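Local atomic coordinates of Hth-type dhaklm operon transcriptional activator DHAS (Lactococcus lactis, PDB entry 2IU5), a protein that activates transcription of the dhaKLM operon, together with DhaQ and in response to dihydroxyacetone, by binding an inverted repeat partly overlapping the -35 promoter sequence. Residues I17-F22 / S62-N67; K23-S28 / H32-S37; N52-Q55 / E59-S62; K102-D107 / S160-N165. The protein carries 1 engineered substitution. All coordinates share one frame; numbering follows the deposited sequence.

In the fold
DhaS illustrates how a TetR-type regulator joins a compact DNA-binding head to a helical body. Contacts 1, 2 and 3 lie in the head. Contact 1 joins helix 13-28 to helix 57-73; contact 2, lying between its segments along the chain, ties helix 13-28 to the entry of helix 36-43; contact 3 follows contact 2 and ends on helix 57-73, sharing Ser62 with contact 1. The centre of contact 1 is about 8 Å from that of contact 3 and 12 Å from that of contact 2. Contact 4 comes last, in the C-terminal region, its centre about 18 Å from that of contact 1. Ile103 packs on Leu61 and Phe65, so helix 97-106 probably couples the two regions.

Contact 1: I17-F22 / S62-N67; sequences IIAKAF and SWIFEN
The carbonyl oxygen of Trp63 accepts the backbone hydrogen bond of Asn67 N at 2.8 Å, a bond internal to helix 57-73; what this turn offers to helix 13-28 is apolar. The meeting is one of the helix crossings that build the core of a TetR-type DNA-binding domain. The two short axes approach to 10.6 Å and cross at -104°, almost perpendicular, with Ala19 and Ile64 at the crossing. The methyl of Ala19 meets two side chains: its CB lies 3.7 Å from Ile64 CG1, and it also touches the edge of the Trp63 indole, near the ring plane, 3.8 Å from CZ3. Ile64 reaches further along, its CD1 coming to 3.5 Å from Phe22 CD2 at the edge of the phenyl ring. With CG anti to the backbone N (chi1 -175°), the Phe22 ring is carried to the isoleucine. One face of the indole carries Asn67 CB, offset toward the rim. Beyond this interface Phe22 also packs on Leu60, Leu61 and Phe99. With no hydrogen bond or charge pair across it, the contact between these two segments is apolar, and it probably owes its stability to burying Ala19, Phe22 and Ile64 away from water.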
loop_
_atom_site.group_PDB
_atom_site.type_symbol
_atom_site.label_atom_id
_atom_site.label_comp_id
_atom_site.label_asym_id
_atom_site.label_seq_id
_atom_site.Cartn_x
_atom_site.Cartn_y
_atom_site.Cartn_z
ATOM N N ILE A 17 -20.128 -11.436 -23.103
ATOM C CA ILE A 17 -20.473 -12.856 -23.009
ATOM C C ILE A 17 -19.210 -13.710 -22.905
ATOM O O ILE A 17 -19.117 -14.623 -22.070
ATOM C CB ILE A 17 -21.359 -13.267 -24.192
ATOM C CG1 ILE A 17 -22.706 -12.550 -24.137
ATOM C CG2 ILE A 17 -21.549 -14.786 -24.236
ATOM C CD1 ILE A 17 -23.485 -12.754 -25.409
ATOM N N ILE A 18 -18.232 -13.400 -23.756
ATOM C CA ILE A 18 -16.967 -14.137 -23.744
ATOM C C ILE A 18 -16.268 -13.934 -22.394
ATOM O O ILE A 18 -15.800 -14.881 -21.777
ATOM C CB ILE A 18 -16.076 -13.663 -24.900
ATOM C CG1 ILE A 18 -16.690 -14.078 -26.240
ATOM C CG2 ILE A 18 -14.691 -14.261 -24.770
ATOM C CD1 ILE A 18 -16.006 -13.371 -27.415
ATOM N N ALA A 19 -16.198 -12.695 -21.922
ATOM C CA ALA A 19 -15.579 -12.423 -20.623
ATOM C C ALA A 19 -16.256 -13.145 -19.451
ATOM O O ALA A 19 -15.593 -13.688 -18.539
ATOM C CB ALA A 19 -15.590 -10.911 -20.353
ATOM N N LYS A 20 -17.580 -13.149 -19.457
ATOM C CA LYS A 20 -18.325 -13.859 -18.415
ATOM C C LYS A 20 -17.986 -15.347 -18.411
ATOM O O LYS A 20 -17.774 -15.946 -17.352
ATOM C CB LYS A 20 -19.831 -13.642 -18.560
ATOM C CG LYS A 20 -20.650 -14.215 -17.420
ATOM C CD LYS A 20 -20.116 -13.695 -16.083
ATOM C CE LYS A 20 -21.095 -13.933 -14.921
ATOM N NZ LYS A 20 -21.077 -15.368 -14.506
ATOM N N ALA A 21 -17.943 -15.927 -19.605
ATOM C CA ALA A 21 -17.526 -17.319 -19.741
ATOM C C ALA A 21 -16.148 -17.581 -19.133
ATOM O O ALA A 21 -15.957 -18.540 -18.370
ATOM C CB ALA A 21 -17.567 -17.728 -21.198
ATOM N N PHE A 22 -15.189 -16.721 -19.478
ATOM C CA PHE A 22 -13.840 -16.857 -18.929
ATOM C C PHE A 22 -13.842 -16.741 -17.411
ATOM O O PHE A 22 -13.218 -17.545 -16.709
ATOM C CB PHE A 22 -12.953 -15.808 -19.535
ATOM C CG PHE A 22 -11.522 -15.923 -19.129
ATOM C CD1 PHE A 22 -10.807 -17.078 -19.365
ATOM C CD2 PHE A 22 -10.889 -14.854 -18.504
ATOM C CE1 PHE A 22 -9.464 -17.194 -18.998
ATOM C CE2 PHE A 22 -9.547 -14.956 -18.126
ATOM C CZ PHE A 22 -8.838 -16.132 -18.378
ATOM N N SER A 62 -6.744 -8.549 -20.125
ATOM C CA SER A 62 -6.505 -7.110 -20.134
ATOM C C SER A 62 -7.837 -6.386 -20.283
ATOM O O SER A 62 -8.115 -5.387 -19.597
ATOM C CB SER A 62 -5.575 -6.758 -21.290
ATOM O OG SER A 62 -4.265 -7.205 -20.991
ATOM N N TRP A 63 -8.675 -6.890 -21.183
ATOM C CA TRP A 63 -9.965 -6.269 -21.445
ATOM C C TRP A 63 -10.853 -6.350 -20.208
ATOM O O TRP A 63 -11.520 -5.367 -19.834
ATOM C CB TRP A 63 -10.652 -6.901 -22.683
ATOM C CG TRP A 63 -11.892 -6.131 -23.029
ATOM C CD1 TRP A 63 -11.952 -4.995 -23.761
ATOM C CD2 TRP A 63 -13.236 -6.431 -22.638
ATOM N NE1 TRP A 63 -13.243 -4.557 -23.867
ATOM C CE2 TRP A 63 -14.056 -5.420 -23.183
ATOM C CE3 TRP A 63 -13.833 -7.447 -21.884
ATOM C CZ2 TRP A 63 -15.439 -5.395 -23.010
ATOM C CZ3 TRP A 63 -15.207 -7.420 -21.708
ATOM C CH2 TRP A 63 -15.996 -6.396 -22.269
ATOM N N ILE A 64 -10.867 -7.510 -19.559
ATOM C CA ILE A 64 -11.670 -7.679 -18.354
ATOM C C ILE A 64 -11.245 -6.664 -17.291
ATOM O O ILE A 64 -12.091 -6.030 -16.662
ATOM C CB ILE A 64 -11.532 -9.106 -17.833
ATOM C CG1 ILE A 64 -12.391 -10.029 -18.695
ATOM C CG2 ILE A 64 -11.979 -9.217 -16.387
ATOM C CD1 ILE A 64 -11.972 -11.501 -18.533
ATOM N N PHE A 65 -9.941 -6.510 -17.096
ATOM C CA PHE A 65 -9.453 -5.605 -16.050
ATOM C C PHE A 65 -9.902 -4.180 -16.380
ATOM O O PHE A 65 -10.395 -3.437 -15.512
ATOM C CB PHE A 65 -7.921 -5.645 -16.007
ATOM C CG PHE A 65 -7.330 -6.987 -15.650
ATOM C CD1 PHE A 65 -8.036 -7.922 -14.905
ATOM C CD2 PHE A 65 -6.052 -7.295 -16.076
ATOM C CE1 PHE A 65 -7.453 -9.154 -14.595
ATOM C CE2 PHE A 65 -5.479 -8.511 -15.769
ATOM C CZ PHE A 65 -6.174 -9.428 -15.040
ATOM N N GLU A 66 -9.747 -3.770 -17.632
ATOM C CA GLU A 66 -10.058 -2.382 -17.985
ATOM C C GLU A 66 -11.559 -2.135 -17.901
ATOM O O GLU A 66 -12.010 -1.112 -17.377
ATOM C CB GLU A 66 -9.602 -2.101 -19.404
ATOM C CG GLU A 66 -8.115 -2.017 -19.566
ATOM C CD GLU A 66 -7.729 -1.849 -21.027
ATOM O OE1 GLU A 66 -8.524 -2.211 -21.937
ATOM O OE2 GLU A 66 -6.618 -1.350 -21.253
ATOM N N ASN A 67 -12.335 -3.072 -18.416
ATOM C CA ASN A 67 -13.775 -2.885 -18.504
ATOM C C ASN A 67 -14.428 -2.970 -17.134
ATOM O O ASN A 67 -15.279 -2.152 -16.794
ATOM C CB ASN A 67 -14.373 -3.993 -19.354
ATOM C CG ASN A 67 -15.888 -3.954 -19.357
ATOM O OD1 ASN A 67 -16.480 -3.216 -20.139
ATOM N ND2 ASN A 67 -16.525 -4.747 -18.478
#

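Contact 2: K23-S28 / H32-S37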
loop_
_atom_site.group_PDB
_atom_site.type_symbol
_atom_site.label_atom_id
_atom_site.label_comp_id
_atom_site.label_asym_id
_atom_site.label_seq_id
_atom_site.Cartn_x
_atom_site.Cartn_y
_atom_site.Cartn_z
ATOM N N LYS A 23 -14.549 -15.732 -16.903
ATOM C CA LYS A 23 -14.580 -15.512 -15.437
ATOM C C LYS A 23 -15.190 -16.740 -14.752
ATOM O O LYS A 23 -14.722 -17.171 -13.691
ATOM C CB LYS A 23 -15.306 -14.217 -15.082
ATOM C CG LYS A 23 -14.440 -13.012 -15.400
ATOM C CD LYS A 23 -15.034 -11.697 -14.882
ATOM C CE LYS A 23 -16.058 -11.160 -15.841
ATOM N NZ LYS A 23 -16.713 -9.917 -15.273
ATOM N N ASP A 24 -16.235 -17.311 -15.344
ATOM C CA ASP A 24 -16.828 -18.547 -14.847
ATOM C C ASP A 24 -15.831 -19.715 -14.811
ATOM O O ASP A 24 -15.735 -20.424 -13.798
ATOM C CB ASP A 24 -18.073 -18.911 -15.655
ATOM C CG ASP A 24 -19.259 -17.968 -15.385
ATOM O OD1 ASP A 24 -19.177 -17.119 -14.464
ATOM O OD2 ASP A 24 -20.277 -18.081 -16.107
ATOM N N LEU A 25 -15.087 -19.922 -15.894
ATOM C CA LEU A 25 -14.092 -21.001 -15.910
ATOM C C LEU A 25 -12.967 -20.767 -14.897
ATOM O O LEU A 25 -12.444 -21.717 -14.318
ATOM C CB LEU A 25 -13.548 -21.158 -17.329
ATOM C CG LEU A 25 -14.597 -21.693 -18.310
ATOM C CD1 LEU A 25 -14.247 -21.323 -19.737
ATOM C CD2 LEU A 25 -14.784 -23.203 -18.200
ATOM N N MET A 26 -12.598 -19.502 -14.680
ATOM C CA MET A 26 -11.521 -19.174 -13.714
ATOM C C MET A 26 -11.919 -19.454 -12.267
ATOM O O MET A 26 -11.083 -19.507 -11.379
ATOM C CB MET A 26 -11.100 -17.700 -13.848
ATOM C CG MET A 26 -10.312 -17.388 -15.102
ATOM S SD MET A 26 -8.590 -17.884 -14.900
ATOM C CE MET A 26 -7.879 -16.484 -14.011
ATOM N N GLN A 27 -13.206 -19.639 -12.011
ATOM C CA GLN A 27 -13.606 -20.033 -10.670
ATOM C C GLN A 27 -13.093 -21.431 -10.325
ATOM O O GLN A 27 -12.797 -21.720 -9.159
ATOM C CB GLN A 27 -15.133 -19.945 -10.551
ATOM C CG GLN A 27 -15.731 -20.458 -9.252
ATOM C CD GLN A 27 -15.495 -19.512 -8.102
ATOM O OE1 GLN A 27 -15.355 -18.305 -8.295
ATOM N NE2 GLN A 27 -15.446 -20.049 -6.897
ATOM N N SER A 28 -12.997 -22.296 -11.331
ATOM C CA SER A 28 -12.848 -23.722 -11.037
ATOM C C SER A 28 -11.757 -24.410 -11.843
ATOM O O SER A 28 -11.575 -25.623 -11.697
ATOM C CB SER A 28 -14.194 -24.441 -11.257
ATOM O OG SER A 28 -14.607 -24.266 -12.613
ATOM N N HIS A 32 -4.055 -21.379 -16.957
ATOM C CA HIS A 32 -3.399 -21.839 -18.172
ATOM C C HIS A 32 -4.074 -23.066 -18.765
ATOM O O HIS A 32 -3.776 -23.437 -19.892
ATOM C CB HIS A 32 -1.928 -22.175 -17.920
ATOM C CG HIS A 32 -1.727 -23.211 -16.853
ATOM N ND1 HIS A 32 -1.901 -22.953 -15.509
ATOM C CD2 HIS A 32 -1.372 -24.514 -16.950
ATOM C CE1 HIS A 32 -1.653 -24.060 -14.824
ATOM N NE2 HIS A 32 -1.332 -25.022 -15.673
ATOM N N GLN A 33 -4.979 -23.690 -18.010
ATOM C CA GLN A 33 -5.713 -24.859 -18.498
ATOM C C GLN A 33 -7.064 -24.488 -19.094
ATOM O O GLN A 33 -7.877 -25.370 -19.420
ATOM C CB GLN A 33 -5.845 -25.918 -17.389
ATOM C CG GLN A 33 -4.471 -26.520 -17.026
ATOM C CD GLN A 33 -4.414 -27.413 -15.802
ATOM O OE1 GLN A 33 -4.954 -27.085 -14.739
ATOM N NE2 GLN A 33 -3.744 -28.559 -15.941
ATOM N N ILE A 34 -7.318 -23.188 -19.239
ATOM C CA ILE A 34 -8.489 -22.701 -19.946
ATOM C C ILE A 34 -8.136 -22.285 -21.370
ATOM O O ILE A 34 -7.470 -21.273 -21.566
ATOM C CB ILE A 34 -9.116 -21.491 -19.197
ATOM C CG1 ILE A 34 -9.570 -21.912 -17.803
ATOM C CG2 ILE A 34 -10.295 -20.932 -19.983
ATOM C CD1 ILE A 34 -9.677 -20.698 -16.905
ATOM N N SER A 35 -8.570 -23.053 -22.363
ATOM C CA SER A 35 -8.236 -22.695 -23.747
ATOM C C SER A 35 -9.299 -21.788 -24.338
ATOM O O SER A 35 -10.393 -21.662 -23.794
ATOM C CB SER A 35 -8.187 -23.962 -24.602
ATOM O OG SER A 35 -9.470 -24.568 -24.582
ATOM N N VAL A 36 -8.994 -21.142 -25.465
ATOM C CA VAL A 36 -10.022 -20.421 -26.202
ATOM C C VAL A 36 -11.197 -21.328 -26.564
ATOM O O VAL A 36 -12.361 -20.937 -26.478
ATOM C CB VAL A 36 -9.448 -19.746 -27.443
ATOM C CG1 VAL A 36 -10.570 -19.222 -28.335
ATOM C CG2 VAL A 36 -8.542 -18.595 -27.019
ATOM N N SER A 37 -10.898 -22.557 -26.974
ATOM C CA SER A 37 -11.974 -23.511 -27.220
ATOM C C SER A 37 -12.887 -23.644 -25.994
ATOM O O SER A 37 -14.109 -23.629 -26.145
ATOM C CB SER A 37 -11.373 -24.851 -27.607
ATOM O OG SER A 37 -10.594 -24.688 -28.783
#
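Ile34 lies over Leu25 and Met26 of helix 13-28, touching Leu25 with both branches and Met26 with CD1. Its CD1 methyl does most of the touching: it lies 3.6 Å from Met26 SD and 3.8 Å from Met26 CG, the two side chains meeting at about a right angle. The same methyl rests 3.9 Å from Leu25 CB. The other branch, CG2, comes to 4.0 Å from Leu25 CD1. The bend at chi2 (-80°) turns Met26 SD toward the isoleucine methyl, whereas the CG1 branch of Ile34 is extended (chi2 158°). Ile34 stands just ahead of helix 36-43, the first helix of the predicted helix-turn-helix, so the apolar patch joins helix 13-28 to the residue that leads into that helix. Next to it, Ser35 is the N-cap, its OG accepting a hydrogen bond from Asp38 N, and Ile34 O is hydrogen-bonded by Gln57 NE2. Ile39 of helix 36-43 touches both Leu25 and Ile34. Met26 also packs against Phe99 and Ile103 of helix 97-106, while Phe22 adds its CD1 at 3.9 Å from Ile34 CG2.

Contact 3: N52-Q55 / E59-S62; sequences NYFQ and ELLS
With chi1 at -54°, Phe54 holds its CG opposite its carbonyl carbon and swings its ring over Leu60, while Glu59, set at a similar -71° and extended beyond CG, carries its carboxylate back to the backbone of Gln55. The carboxylate makes the one hydrogen bond of the contact, from Gln55 N to Glu59 OE1 at 2.9 Å. Gln55 N meets OE1 from above the carboxylate plane, 61° out of it, in a moderately bent bond. Carbon contacts support the bond, for Gln55 CB sits 3.5 Å from Glu59 CD. Farther out, the Gln55 side chain crosses the glutamate obliquely. Beside this polar pair, Leu60 CD1 stands over one face of the Phe54 ring, 3.7 Å from its centroid, in a CH-pi contact. The opposite face bears Tyr53 CB, offset toward the rim, so the ring is sandwiched between aliphatic groups. Asn56 OD1 accepts a hydrogen bond from Glu59 N, so Glu59 is tied both by its backbone and by its side chain near the start of its helix, where the helix end would probably favour its negative charge. With an alanine here, Gln55 N would probably lose its carboxylate partner, and the turn would be likely to move more freely. The contact thus links the end of the predicted helix-turn-helix to the first turns of helix 57-73; beyond it Leu60 packs on Phe22 of helix 13-28, and Phe54 meets Trp63 edge-to-face.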
loop_
_atom_site.group_PDB
_atom_site.type_symbol
_atom_site.label_atom_id
_atom_site.label_comp_id
_atom_site.label_asym_id
_atom_site.label_seq_id
_atom_site.Cartn_x
_atom_site.Cartn_y
_atom_site.Cartn_z
ATOM N N ASN A 52 -12.615 -12.174 -33.631
ATOM C CA ASN A 52 -13.079 -10.863 -34.052
ATOM C C ASN A 52 -12.751 -9.856 -32.964
ATOM O O ASN A 52 -12.815 -8.655 -33.216
ATOM C CB ASN A 52 -14.580 -10.897 -34.295
ATOM C CG ASN A 52 -14.932 -11.516 -35.636
ATOM O OD1 ASN A 52 -15.918 -12.236 -35.757
ATOM N ND2 ASN A 52 -14.124 -11.234 -36.646
ATOM N N TYR A 53 -12.402 -10.338 -31.771
ATOM C CA TYR A 53 -12.302 -9.471 -30.596
ATOM C C TYR A 53 -10.985 -9.572 -29.828
ATOM O O TYR A 53 -10.486 -8.564 -29.337
ATOM C CB TYR A 53 -13.459 -9.731 -29.639
ATOM C CG TYR A 53 -14.805 -9.592 -30.304
ATOM C CD1 TYR A 53 -15.312 -8.338 -30.627
ATOM C CD2 TYR A 53 -15.566 -10.713 -30.615
ATOM C CE1 TYR A 53 -16.555 -8.214 -31.243
ATOM C CE2 TYR A 53 -16.807 -10.597 -31.231
ATOM C CZ TYR A 53 -17.286 -9.358 -31.536
ATOM O OH TYR A 53 -18.522 -9.262 -32.148
ATOM N N PHE A 54 -10.420 -10.771 -29.718
ATOM C CA PHE A 54 -9.230 -10.975 -28.895
ATOM C C PHE A 54 -8.294 -11.941 -29.573
ATOM O O PHE A 54 -8.760 -12.853 -30.239
ATOM C CB PHE A 54 -9.604 -11.573 -27.550
ATOM C CG PHE A 54 -10.640 -10.775 -26.815
ATOM C CD1 PHE A 54 -10.303 -9.554 -26.250
ATOM C CD2 PHE A 54 -11.934 -11.251 -26.695
ATOM C CE1 PHE A 54 -11.262 -8.812 -25.570
ATOM C CE2 PHE A 54 -12.894 -10.509 -26.013
ATOM C CZ PHE A 54 -12.543 -9.290 -25.456
ATOM N N GLN A 55 -6.988 -11.741 -29.395
ATOM C CA GLN A 55 -6.000 -12.622 -30.006
ATOM C C GLN A 55 -5.771 -13.880 -29.162
ATOM O O GLN A 55 -5.400 -14.936 -29.680
ATOM C CB GLN A 55 -4.674 -11.879 -30.184
ATOM C CG GLN A 55 -3.645 -12.665 -30.964
ATOM C CD GLN A 55 -2.382 -11.868 -31.196
ATOM O OE1 GLN A 55 -2.417 -10.713 -31.648
ATOM N NE2 GLN A 55 -1.247 -12.480 -30.888
ATOM N N GLU A 59 -5.034 -11.089 -23.892
ATOM C CA GLU A 59 -5.801 -9.915 -24.333
ATOM C C GLU A 59 -7.184 -9.866 -23.686
ATOM O O GLU A 59 -7.682 -8.777 -23.384
ATOM C CB GLU A 59 -5.981 -9.920 -25.851
ATOM C CG GLU A 59 -4.708 -9.633 -26.637
ATOM C CD GLU A 59 -4.970 -9.094 -28.054
ATOM O OE1 GLU A 59 -6.126 -9.125 -28.568
ATOM O OE2 GLU A 59 -3.984 -8.633 -28.672
ATOM N N LEU A 60 -7.820 -11.015 -23.477
ATOM C CA LEU A 60 -9.126 -11.065 -22.856
ATOM C C LEU A 60 -8.983 -10.596 -21.404
ATOM O O LEU A 60 -9.813 -9.806 -20.945
ATOM C CB LEU A 60 -9.713 -12.490 -22.916
ATOM C CG LEU A 60 -11.052 -12.598 -22.215
ATOM C CD1 LEU A 60 -12.081 -11.585 -22.786
ATOM C CD2 LEU A 60 -11.572 -14.018 -22.375
ATOM N N LEU A 61 -7.949 -11.059 -20.701
ATOM C CA LEU A 61 -7.726 -10.616 -19.310
ATOM C C LEU A 61 -7.574 -9.108 -19.250
ATOM O O LEU A 61 -8.205 -8.453 -18.411
ATOM C CB LEU A 61 -6.469 -11.272 -18.715
ATOM C CG LEU A 61 -6.572 -12.702 -18.191
ATOM C CD1 LEU A 61 -5.186 -13.073 -17.713
ATOM C CD2 LEU A 61 -7.576 -12.719 -17.017
ATOM N N SER A 62 -6.744 -8.549 -20.125
ATOM C CA SER A 62 -6.505 -7.110 -20.134
ATOM C C SER A 62 -7.837 -6.386 -20.283
ATOM O O SER A 62 -8.115 -5.387 -19.597
ATOM C CB SER A 62 -5.575 -6.758 -21.290
ATOM O OG SER A 62 -4.265 -7.205 -20.991
#

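Contact 4: K102-D107 / S160-N165; sequences KIFVID and SIIRGN
Phe104 of helix 97-106 reaches across to Ile161 and Ile162 in the last turn of helix 139-163, a helix-to-helix contact in the all-helical C-terminal region of this TetR-family regulator. From CB, which points toward the other helix, the side chain runs through CG, held opposite the carbonyl carbon at chi1 -79°, and the ring then presents its CD2-CE2 side. CD2 lies 4.1 Å from Ile161 CG2 and 4.2 Å from Ile162 CG1. At the next atom, CE2 is met by both ends of Ile161, the CG2 and the CD1 methyls, each at 4.1 Å. Ile161 CG2 thus sits at the ring edge, near its plane, whereas Ile162 CG1 approaches obliquely; both isoleucines cross the phenylalanine at about a right angle. The same ring packs edge-to-face on Phe110 and Phe114 of helix 110-132, and Gln101 NE2 donates a hydrogen bond to Ile161 O. Replacing Phe104 by an alanine would probably open a gap facing Ile161 CG2 and Ile162 CG1 and take from Phe110 and Phe114 an edge-to-face neighbour. Just past the contact, helix 139-163 closes in a Schellman motif at Gly164, whose positive phi of 75° suits glycine. The turn is sealed by Asn165 N, which donates to Ser160 O at 2.9 Å.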
loop_
_atom_site.group_PDB
_atom_site.type_symbol
_atom_site.label_atom_id
_atom_site.label_comp_id
_atom_site.label_asym_id
_atom_site.label_seq_id
_atom_site.Cartn_x
_atom_site.Cartn_y
_atom_site.Cartn_z
ATOM N N LYS A 102 -5.851 -15.819 -8.431
ATOM C CA LYS A 102 -5.063 -16.351 -9.531
ATOM C C LYS A 102 -4.274 -15.306 -10.276
ATOM O O LYS A 102 -3.127 -15.542 -10.638
ATOM C CB LYS A 102 -5.912 -17.193 -10.472
ATOM C CG LYS A 102 -6.380 -18.464 -9.814
ATOM C CD LYS A 102 -7.380 -19.207 -10.686
ATOM C CE LYS A 102 -7.825 -20.461 -9.969
ATOM N NZ LYS A 102 -9.004 -21.136 -10.592
ATOM N N ILE A 103 -4.882 -14.155 -10.504
ATOM C CA ILE A 103 -4.210 -13.082 -11.228
ATOM C C ILE A 103 -3.027 -12.536 -10.434
ATOM O O ILE A 103 -1.980 -12.221 -11.016
ATOM C CB ILE A 103 -5.161 -11.946 -11.537
ATOM C CG1 ILE A 103 -6.298 -12.419 -12.454
ATOM C CG2 ILE A 103 -4.395 -10.774 -12.153
ATOM C CD1 ILE A 103 -5.836 -13.095 -13.712
ATOM N N PHE A 104 -3.158 -12.414 -9.118
ATOM C CA PHE A 104 -2.024 -11.946 -8.333
ATOM C C PHE A 104 -0.844 -12.906 -8.453
ATOM O O PHE A 104 0.304 -12.480 -8.318
ATOM C CB PHE A 104 -2.382 -11.719 -6.863
ATOM C CG PHE A 104 -3.096 -10.436 -6.614
ATOM C CD1 PHE A 104 -2.475 -9.223 -6.871
ATOM C CD2 PHE A 104 -4.396 -10.430 -6.127
ATOM C CE1 PHE A 104 -3.153 -8.020 -6.636
ATOM C CE2 PHE A 104 -5.075 -9.235 -5.891
ATOM C CZ PHE A 104 -4.439 -8.032 -6.151
ATOM N N VAL A 105 -1.119 -14.186 -8.700
ATOM C CA VAL A 105 -0.058 -15.178 -8.945
ATOM C C VAL A 105 0.537 -15.082 -10.354
ATOM O O VAL A 105 1.766 -15.103 -10.509
ATOM C CB VAL A 105 -0.543 -16.621 -8.680
ATOM C CG1 VAL A 105 0.516 -17.633 -9.140
ATOM C CG2 VAL A 105 -0.837 -16.812 -7.202
ATOM N N ILE A 106 -0.330 -14.982 -11.359
ATOM C CA ILE A 106 0.048 -15.012 -12.775
ATOM C C ILE A 106 0.694 -13.731 -13.286
ATOM O O ILE A 106 1.558 -13.778 -14.164
ATOM C CB ILE A 106 -1.158 -15.257 -13.688
ATOM C CG1 ILE A 106 -1.819 -16.604 -13.420
ATOM C CG2 ILE A 106 -0.738 -15.173 -15.138
ATOM C CD1 ILE A 106 -3.324 -16.562 -13.651
ATOM N N ASP A 107 0.278 -12.587 -12.751
ATOM C CA ASP A 107 0.622 -11.301 -13.362
ATOM C C ASP A 107 1.264 -10.391 -12.326
ATOM O O ASP A 107 0.585 -9.776 -11.511
ATOM C CB ASP A 107 -0.603 -10.641 -13.992
ATOM C CG ASP A 107 -0.298 -9.280 -14.617
ATOM O OD1 ASP A 107 0.884 -8.870 -14.635
ATOM O OD2 ASP A 107 -1.254 -8.619 -15.091
ATOM N N SER A 160 -6.787 -9.459 1.584
ATOM C CA SER A 160 -8.027 -10.201 1.817
ATOM C C SER A 160 -8.289 -11.168 0.657
ATOM O O SER A 160 -8.694 -12.317 0.860
ATOM C CB SER A 160 -9.170 -9.208 1.889
ATOM O OG SER A 160 -9.029 -8.463 3.082
ATOM N N ILE A 161 -8.052 -10.705 -0.556
ATOM C CA ILE A 161 -8.236 -11.566 -1.726
ATOM C C ILE A 161 -7.306 -12.767 -1.627
ATOM O O ILE A 161 -7.726 -13.915 -1.769
ATOM C CB ILE A 161 -7.951 -10.787 -3.014
ATOM C CG1 ILE A 161 -9.135 -9.860 -3.286
ATOM C CG2 ILE A 161 -7.799 -11.741 -4.194
ATOM C CD1 ILE A 161 -8.878 -8.782 -4.294
ATOM N N ILE A 162 -6.031 -12.503 -1.384
ATOM C CA ILE A 162 -5.056 -13.580 -1.366
ATOM C C ILE A 162 -5.361 -14.593 -0.257
ATOM O O ILE A 162 -5.161 -15.809 -0.449
ATOM C CB ILE A 162 -3.618 -13.014 -1.265
ATOM C CG1 ILE A 162 -3.279 -12.262 -2.549
ATOM C CG2 ILE A 162 -2.592 -14.103 -0.958
ATOM C CD1 ILE A 162 -1.921 -11.583 -2.532
ATOM N N ARG A 163 -5.842 -14.091 0.881
ATOM C CA ARG A 163 -6.146 -14.896 2.060
ATOM C C ARG A 163 -7.513 -15.574 2.041
ATOM O O ARG A 163 -7.773 -16.474 2.856
ATOM C CB ARG A 163 -5.949 -14.091 3.353
ATOM C CG ARG A 163 -4.510 -13.612 3.589
ATOM C CD ARG A 163 -4.281 -13.041 4.988
ATOM N NE ARG A 163 -4.761 -13.941 6.040
ATOM C CZ ARG A 163 -5.496 -13.560 7.083
ATOM N NH1 ARG A 163 -5.845 -12.285 7.231
ATOM N NH2 ARG A 163 -5.884 -14.455 7.983
ATOM N N GLY A 164 -8.381 -15.159 1.123
ATOM C CA GLY A 164 -9.750 -15.674 1.080
ATOM C C GLY A 164 -10.651 -15.117 2.170
ATOM O O GLY A 164 -11.555 -15.810 2.637
ATOM N N ASN A 165 -10.412 -13.875 2.578
ATOM C CA ASN A 165 -11.278 -13.205 3.558
ATOM C C ASN A 165 -12.286 -12.265 2.874
ATOM O O ASN A 165 -12.003 -11.718 1.815
ATOM C CB ASN A 165 -10.415 -12.406 4.546
ATOM C CG ASN A 165 -9.510 -13.280 5.393
ATOM O OD1 ASN A 165 -8.351 -12.949 5.617
ATOM N ND2 ASN A 165 -10.035 -14.396 5.866
#